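Local atomic coordinates of MexT protein (Pseudomonas aeruginosa, PDB entry 6L33), a protein that activates transcription of the MexEF-OprN efflux pump as a LysR-type regulator that probably binds DNA, represented by its regulatory domain. Residues Arg74-Arg79 with Ala178-Met183; Ser15-Phe20 with Val62-Glu67. All coordinates share one frame; numbering follows the deposited sequence.

Interaction 1: Arg74-Arg79 with Ala178-Met183; sequences RKTVRR and AFELSM
A classic beta bulge interrupts the antiparallel pairing of strand 72-78, outermost in its sheet within the chain, with strand 181-186, in one of the two mixed sheets of this periplasmic-binding-protein-like regulatory domain. Lys-75 and Met-183 form a regular hydrogen-bonded pair, with Met-183 N donating to Lys-75 O at 2.7 Å in a nearly straight bond (168°). Thr-76 and Ser-182 follow as the non-hydrogen-bonded pair. Beyond them the register slips by one, and Val-77 and Arg-78 both face Leu-181. The carbonyl oxygen of Leu-181 takes two backbone donors from the same face of its plane, Val-77 N at 3.0 Å and Arg-78 N at 3.2 Å, both tilted well out of that plane. The Arg-78 carbonyl answers with a bond from Leu-181 N, which closes the bridge at the end of the strand.

On the face that carries Thr-76, Arg-74 bends at chi3 (-84°) to carry its guanidinium past Ser-182 to the loop after strand 60-62, where NH2 bonds Thr-65 OG1 and the carbonyl of Asp-66. A salt bridge from Arg-74 to Glu-180, with guanidinium and carboxylate planes 74° apart, is doubtful, because the modelled place of Glu-180 OE1 is unsure. Two flanking helices take part: the Met-183 side chain packs on helix 193-203, while Arg-78 forms a salt bridge with Asp-155 and rests on helix 155-164. Selenomethionine stands at Met-183, and its CB lies 3.8 Å from Val-77 CG1. The other branch of Val-77, CG2, is set between the backbone N and the carbonyl carbon and meets Leu-181 CB at 3.6 Å.

Interaction 2: Ser15-Phe20 with Val62-Glu67; sequences SDDVEF and VSYTDE
Tyr-64 and Asp-17 meet by a short hydrogen bond where the chain leaves the ends of two parallel strands, 9-14 and 60-62, a case of a buried carboxylate held by side chains from both exits. From CB of Tyr-64 the ring is directed by a chi1 of -56°, which sets CG anti to the carbonyl carbon and carries the side chain back to the segment 15-20. Along the ring, CD2 and CE2 pass Ser-15 OG, which approaches obliquely at 3.6 Å from CE2. CE2 also lies 3.2 Å from Asp-17 OD2, an oxygen that sits at the ring edge, in its plane. At the tip, Tyr-64 OH donates to the same Asp-17 OD2 at 2.6 Å, meeting it nearly along its C-O axis, although carboxylate and ring planes are 40° apart.

The second oxygen of Asp-17 is held from its own segment. Ser-15 OG bonds Asp-17 OD1 at 2.5 Å, shorter than usual and to be read with caution, and Val-18 N adds a weak bond. Partners on both oxygens probably limit the rotation of the carboxylate and would help to stabilise it as an anion. Closer to the strand ends, Ser-15 N donates to Val-62 O at 3.0 Å, almost straight (166°), and Val-18 CG1 touches Val-62 CG1 at 3.9 Å, the two side chains crossing at about a right angle. Asp-17, Val-18 and Tyr-64 all touch Tyr-156, and Val-18 and Tyr-64 also touch Leu-181, so the start of helix 18-33 and the exit of strand 60-62 meet against strand 181-186 and helix 155-164.

From the N terminus, the chain runs through strand 9-14 into helix 18-33, and interaction 2 closes a loop of 41 intervening residues when 62-67 returns beside 15-20. Interaction 1 opens only afterwards, at 74-79, and closes after 98 residues at 178-183, so the two loops stand in series, neither nested nor crossed. The longer one contains all five strands of the second sheet, and its closure brings the chain back to the first. In space the contacts adjoin, their centres about 9 Å apart: Ser-182 N probably bonds Ser-63 O, linking strand 181-186 to the exit of strand 60-62. Together they tie helix 18-33 to strand 72-78 across that sheet.

Interaction 1: Arg74-Arg79 with Ala178-Met183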
loop_
_atom_site.group_PDB
_atom_site.type_symbol
_atom_site.label_atom_id
_atom_site.label_comp_id
_atom_site.label_asym_id
_atom_site.label_seq_id
_atom_site.Cartn_x
_atom_site.Cartn_y
_atom_site.Cartn_z
ATOM N N ARG B 74 -15.097 12.595 15.051
ATOM C CA ARG B 74 -15.084 11.268 14.454
ATOM C C ARG B 74 -16.503 10.731 14.364
ATOM O O ARG B 74 -17.397 11.139 15.110
ATOM C CB ARG B 74 -14.188 10.301 15.241
ATOM C CG ARG B 74 -14.926 9.389 16.205
ATOM C CD ARG B 74 -13.997 8.868 17.292
ATOM N NE ARG B 74 -13.245 7.690 16.867
ATOM C CZ ARG B 74 -12.272 7.130 17.579
ATOM N NH1 ARG B 74 -11.928 7.640 18.754
ATOM N NH2 ARG B 74 -11.641 6.059 17.118
ATOM N N LYS B 75 -16.691 9.800 13.431
ATOM C CA LYS B 75 -17.983 9.183 13.169
ATOM C C LYS B 75 -17.743 7.726 12.812
ATOM O O LYS B 75 -17.022 7.435 11.851
ATOM C CB LYS B 75 -18.716 9.912 12.034
ATOM C CG LYS B 75 -19.786 9.098 11.327
ATOM C CD LYS B 75 -20.548 9.959 10.328
ATOM C CE LYS B 75 -21.660 9.180 9.642
ATOM N NZ LYS B 75 -21.179 8.473 8.422
ATOM N N THR B 76 -18.319 6.816 13.592
ATOM C CA THR B 76 -18.214 5.400 13.275
ATOM C C THR B 76 -18.938 5.114 11.966
ATOM O O THR B 76 -20.097 5.500 11.788
ATOM C CB THR B 76 -18.801 4.545 14.399
ATOM O OG1 THR B 76 -18.014 4.699 15.586
ATOM C CG2 THR B 76 -18.819 3.073 14.000
ATOM N N VAL B 77 -18.249 4.452 11.041
ATOM C CA VAL B 77 -18.865 4.039 9.789
ATOM C C VAL B 77 -19.095 2.535 9.719
ATOM O O VAL B 77 -19.979 2.099 8.965
ATOM C CB VAL B 77 -18.048 4.519 8.570
ATOM C CG1 VAL B 77 -17.598 5.960 8.768
ATOM C CG2 VAL B 77 -16.853 3.616 8.322
ATOM N N ARG B 78 -18.359 1.732 10.488
ATOM C CA ARG B 78 -18.560 0.288 10.492
ATOM C C ARG B 78 -17.861 -0.372 11.674
ATOM O O ARG B 78 -16.664 -0.163 11.896
ATOM C CB ARG B 78 -18.063 -0.326 9.181
ATOM C CG ARG B 78 -18.533 -1.752 8.940
ATOM C CD ARG B 78 -17.923 -2.309 7.667
ATOM N NE ARG B 78 -18.412 -3.647 7.353
ATOM C CZ ARG B 78 -17.970 -4.754 7.936
ATOM N NH1 ARG B 78 -18.464 -5.937 7.591
ATOM N NH2 ARG B 78 -17.030 -4.680 8.870
ATOM N N ARG B 79 -18.605 -1.168 12.436
ATOM C CA ARG B 79 -18.016 -1.975 13.494
ATOM C C ARG B 79 -17.274 -3.165 12.893
ATOM O O ARG B 79 -17.638 -3.683 11.834
ATOM C CB ARG B 79 -19.101 -2.457 14.457
ATOM C CG ARG B 79 -18.574 -3.007 15.772
ATOM C CD ARG B 79 -19.709 -3.378 16.713
ATOM N NE ARG B 79 -19.307 -3.264 18.112
ATOM C CZ ARG B 79 -19.458 -2.167 18.846
ATOM N NH1 ARG B 79 -20.011 -1.082 18.321
ATOM N NH2 ARG B 79 -19.060 -2.155 20.110
ATOM N N ALA B 178 -10.618 -5.646 17.467
ATOM C CA ALA B 178 -10.876 -5.302 16.073
ATOM C C ALA B 178 -11.337 -3.852 16.060
ATOM O O ALA B 178 -12.454 -3.554 16.498
ATOM C CB ALA B 178 -11.916 -6.226 15.445
ATOM N N PHE B 179 -10.475 -2.958 15.584
ATOM C CA PHE B 179 -10.772 -1.534 15.614
ATOM C C PHE B 179 -11.918 -1.197 14.669
ATOM O O PHE B 179 -12.067 -1.787 13.598
ATOM C CB PHE B 179 -9.537 -0.714 15.232
ATOM C CG PHE B 179 -8.443 -0.743 16.262
ATOM C CD1 PHE B 179 -8.735 -0.641 17.611
ATOM C CD2 PHE B 179 -7.118 -0.866 15.876
ATOM C CE1 PHE B 179 -7.724 -0.667 18.558
ATOM C CE2 PHE B 179 -6.107 -0.893 16.816
ATOM C CZ PHE B 179 -6.409 -0.792 18.157
ATOM N N GLU B 180 -12.725 -0.224 15.082
ATOM C CA GLU B 180 -13.793 0.300 14.245
ATOM C C GLU B 180 -13.230 0.947 12.983
ATOM O O GLU B 180 -12.123 1.491 12.978
ATOM C CB GLU B 180 -14.597 1.339 15.030
ATOM C CG GLU B 180 -13.694 2.397 15.671
ATOM C CD GLU B 180 -14.456 3.510 16.367
ATOM O OE1 GLU B 180 -14.282 4.685 15.979
ATOM O OE2 GLU B 180 -15.221 3.210 17.308
ATOM N N LEU B 181 -14.003 0.884 11.903
ATOM C CA LEU B 181 -13.794 1.791 10.783
ATOM C C LEU B 181 -14.467 3.116 11.115
ATOM O O LEU B 181 -15.640 3.143 11.499
ATOM C CB LEU B 181 -14.364 1.214 9.485
ATOM C CG LEU B 181 -13.470 0.345 8.596
ATOM C CD1 LEU B 181 -14.207 -0.032 7.316
ATOM C CD2 LEU B 181 -12.152 1.040 8.275
ATOM N N SER B 182 -13.722 4.212 10.992
ATOM C CA SER B 182 -14.217 5.524 11.373
ATOM C C SER B 182 -14.017 6.517 10.239
ATOM O O SER B 182 -13.131 6.355 9.396
ATOM C CB SER B 182 -13.506 6.064 12.623
ATOM O OG SER B 182 -13.951 5.419 13.801
HETATM N N MSE B 183 -14.861 7.543 10.226
HETATM C CA MSE B 183 -14.541 8.768 9.513
HETATM C C MSE B 183 -14.136 9.787 10.557
HETATM O O MSE B 183 -14.886 10.048 11.494
HETATM C CB MSE B 183 -15.714 9.289 8.684
HETATM C CG MSE B 183 -15.402 10.624 8.024
HETATM SE SE MSE B 183 -16.835 11.366 6.936
HETATM C CE MSE B 183 -17.298 9.776 5.917
#

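Interaction 2: Ser15-Phe20 with Val62-Glu67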
loop_
_atom_site.group_PDB
_atom_site.type_symbol
_atom_site.label_atom_id
_atom_site.label_comp_id
_atom_site.label_asym_id
_atom_site.label_seq_id
_atom_site.Cartn_x
_atom_site.Cartn_y
_atom_site.Cartn_z
ATOM N N SER B 15 -7.705 3.938 4.499
ATOM C CA SER B 15 -7.160 2.605 4.704
ATOM C C SER B 15 -7.073 1.886 3.364
ATOM O O SER B 15 -7.878 2.120 2.458
ATOM C CB SER B 15 -8.035 1.822 5.685
ATOM O OG SER B 15 -7.559 0.500 5.854
ATOM N N ASP B 16 -6.074 1.010 3.231
ATOM C CA ASP B 16 -5.798 0.430 1.920
ATOM C C ASP B 16 -6.919 -0.496 1.459
ATOM O O ASP B 16 -7.152 -0.625 0.253
ATOM C CB ASP B 16 -4.449 -0.296 1.932
ATOM C CG ASP B 16 -4.508 -1.651 2.607
ATOM O OD1 ASP B 16 -4.510 -1.701 3.853
ATOM O OD2 ASP B 16 -4.531 -2.670 1.888
ATOM N N ASP B 17 -7.636 -1.126 2.390
ATOM C CA ASP B 17 -8.776 -1.945 1.991
ATOM C C ASP B 17 -9.983 -1.084 1.630
ATOM O O ASP B 17 -10.672 -1.365 0.643
ATOM C CB ASP B 17 -9.130 -2.942 3.098
ATOM C CG ASP B 17 -9.287 -2.283 4.457
ATOM O OD1 ASP B 17 -9.019 -1.068 4.569
ATOM O OD2 ASP B 17 -9.679 -2.982 5.417
ATOM N N VAL B 18 -10.242 -0.026 2.406
ATOM C CA VAL B 18 -11.363 0.869 2.125
ATOM C C VAL B 18 -11.223 1.502 0.748
ATOM O O VAL B 18 -12.221 1.736 0.055
ATOM C CB VAL B 18 -11.470 1.942 3.229
ATOM C CG1 VAL B 18 -12.511 2.996 2.867
ATOM C CG2 VAL B 18 -11.799 1.300 4.565
ATOM N N GLU B 19 -9.987 1.769 0.322
ATOM C CA GLU B 19 -9.746 2.424 -0.958
ATOM C C GLU B 19 -10.334 1.643 -2.130
ATOM O O GLU B 19 -10.751 2.242 -3.126
ATOM C CB GLU B 19 -8.240 2.627 -1.144
ATOM C CG GLU B 19 -7.833 3.164 -2.496
ATOM C CD GLU B 19 -6.535 3.939 -2.438
ATOM O OE1 GLU B 19 -5.966 4.235 -3.511
ATOM O OE2 GLU B 19 -6.084 4.251 -1.316
ATOM N N PHE B 20 -10.391 0.313 -2.030
ATOM C CA PHE B 20 -10.864 -0.491 -3.153
ATOM C C PHE B 20 -12.343 -0.246 -3.435
ATOM O O PHE B 20 -12.743 -0.066 -4.589
ATOM C CB PHE B 20 -10.608 -1.974 -2.883
ATOM C CG PHE B 20 -9.177 -2.380 -3.070
ATOM C CD1 PHE B 20 -8.686 -2.673 -4.332
ATOM C CD2 PHE B 20 -8.323 -2.465 -1.986
ATOM C CE1 PHE B 20 -7.365 -3.045 -4.507
ATOM C CE2 PHE B 20 -7.003 -2.835 -2.154
ATOM C CZ PHE B 20 -6.523 -3.126 -3.416
ATOM N N VAL B 62 -10.865 8.003 6.291
ATOM C CA VAL B 62 -11.704 6.832 6.509
ATOM C C VAL B 62 -10.759 5.660 6.723
ATOM O O VAL B 62 -10.144 5.163 5.772
ATOM C CB VAL B 62 -12.663 6.572 5.341
ATOM C CG1 VAL B 62 -13.594 5.414 5.675
ATOM C CG2 VAL B 62 -13.459 7.828 5.030
ATOM N N SER B 63 -10.650 5.219 7.971
ATOM C CA SER B 63 -9.607 4.294 8.378
ATOM C C SER B 63 -10.076 3.549 9.616
ATOM O O SER B 63 -11.032 3.956 10.281
ATOM C CB SER B 63 -8.297 5.038 8.669
ATOM O OG SER B 63 -7.226 4.141 8.899
ATOM N N TYR B 64 -9.397 2.445 9.911
ATOM C CA TYR B 64 -9.439 1.922 11.266
ATOM C C TYR B 64 -8.790 2.939 12.191
ATOM O O TYR B 64 -7.747 3.515 11.871
ATOM C CB TYR B 64 -8.719 0.577 11.351
ATOM C CG TYR B 64 -9.270 -0.450 10.393
ATOM C CD1 TYR B 64 -10.451 -1.127 10.674
ATOM C CD2 TYR B 64 -8.619 -0.729 9.200
ATOM C CE1 TYR B 64 -10.963 -2.061 9.795
ATOM C CE2 TYR B 64 -9.121 -1.659 8.317
ATOM C CZ TYR B 64 -10.292 -2.324 8.619
ATOM O OH TYR B 64 -10.792 -3.254 7.737
ATOM N N THR B 65 -9.428 3.196 13.326
ATOM C CA THR B 65 -8.953 4.218 14.245
ATOM C C THR B 65 -8.925 3.669 15.660
ATOM O O THR B 65 -9.798 2.889 16.054
ATOM C CB THR B 65 -9.832 5.474 14.200
ATOM O OG1 THR B 65 -11.179 5.124 14.545
ATOM C CG2 THR B 65 -9.811 6.100 12.810
ATOM N N ASP B 66 -7.909 4.083 16.421
ATOM C CA ASP B 66 -7.827 3.751 17.831
ATOM C C ASP B 66 -8.038 5.042 18.598
ATOM O O ASP B 66 -9.188 5.371 18.951
ATOM C CB ASP B 66 -6.496 3.047 18.134
ATOM C CG ASP B 66 -6.391 2.587 19.575
ATOM O OD1 ASP B 66 -7.390 2.698 20.315
ATOM O OD2 ASP B 66 -5.306 2.111 19.967
ATOM N N GLU B 67 -6.995 5.822 18.872
ATOM C CA GLU B 67 -7.136 7.124 19.504
ATOM C C GLU B 67 -6.904 8.232 18.485
ATOM O O GLU B 67 -6.149 8.067 17.522
ATOM C CB GLU B 67 -6.159 7.284 20.672
ATOM C CG GLU B 67 -6.064 6.070 21.576
ATOM C CD GLU B 67 -7.168 6.027 22.614
ATOM O OE1 GLU B 67 -7.235 5.033 23.368
ATOM O OE2 GLU B 67 -7.969 6.985 22.675
#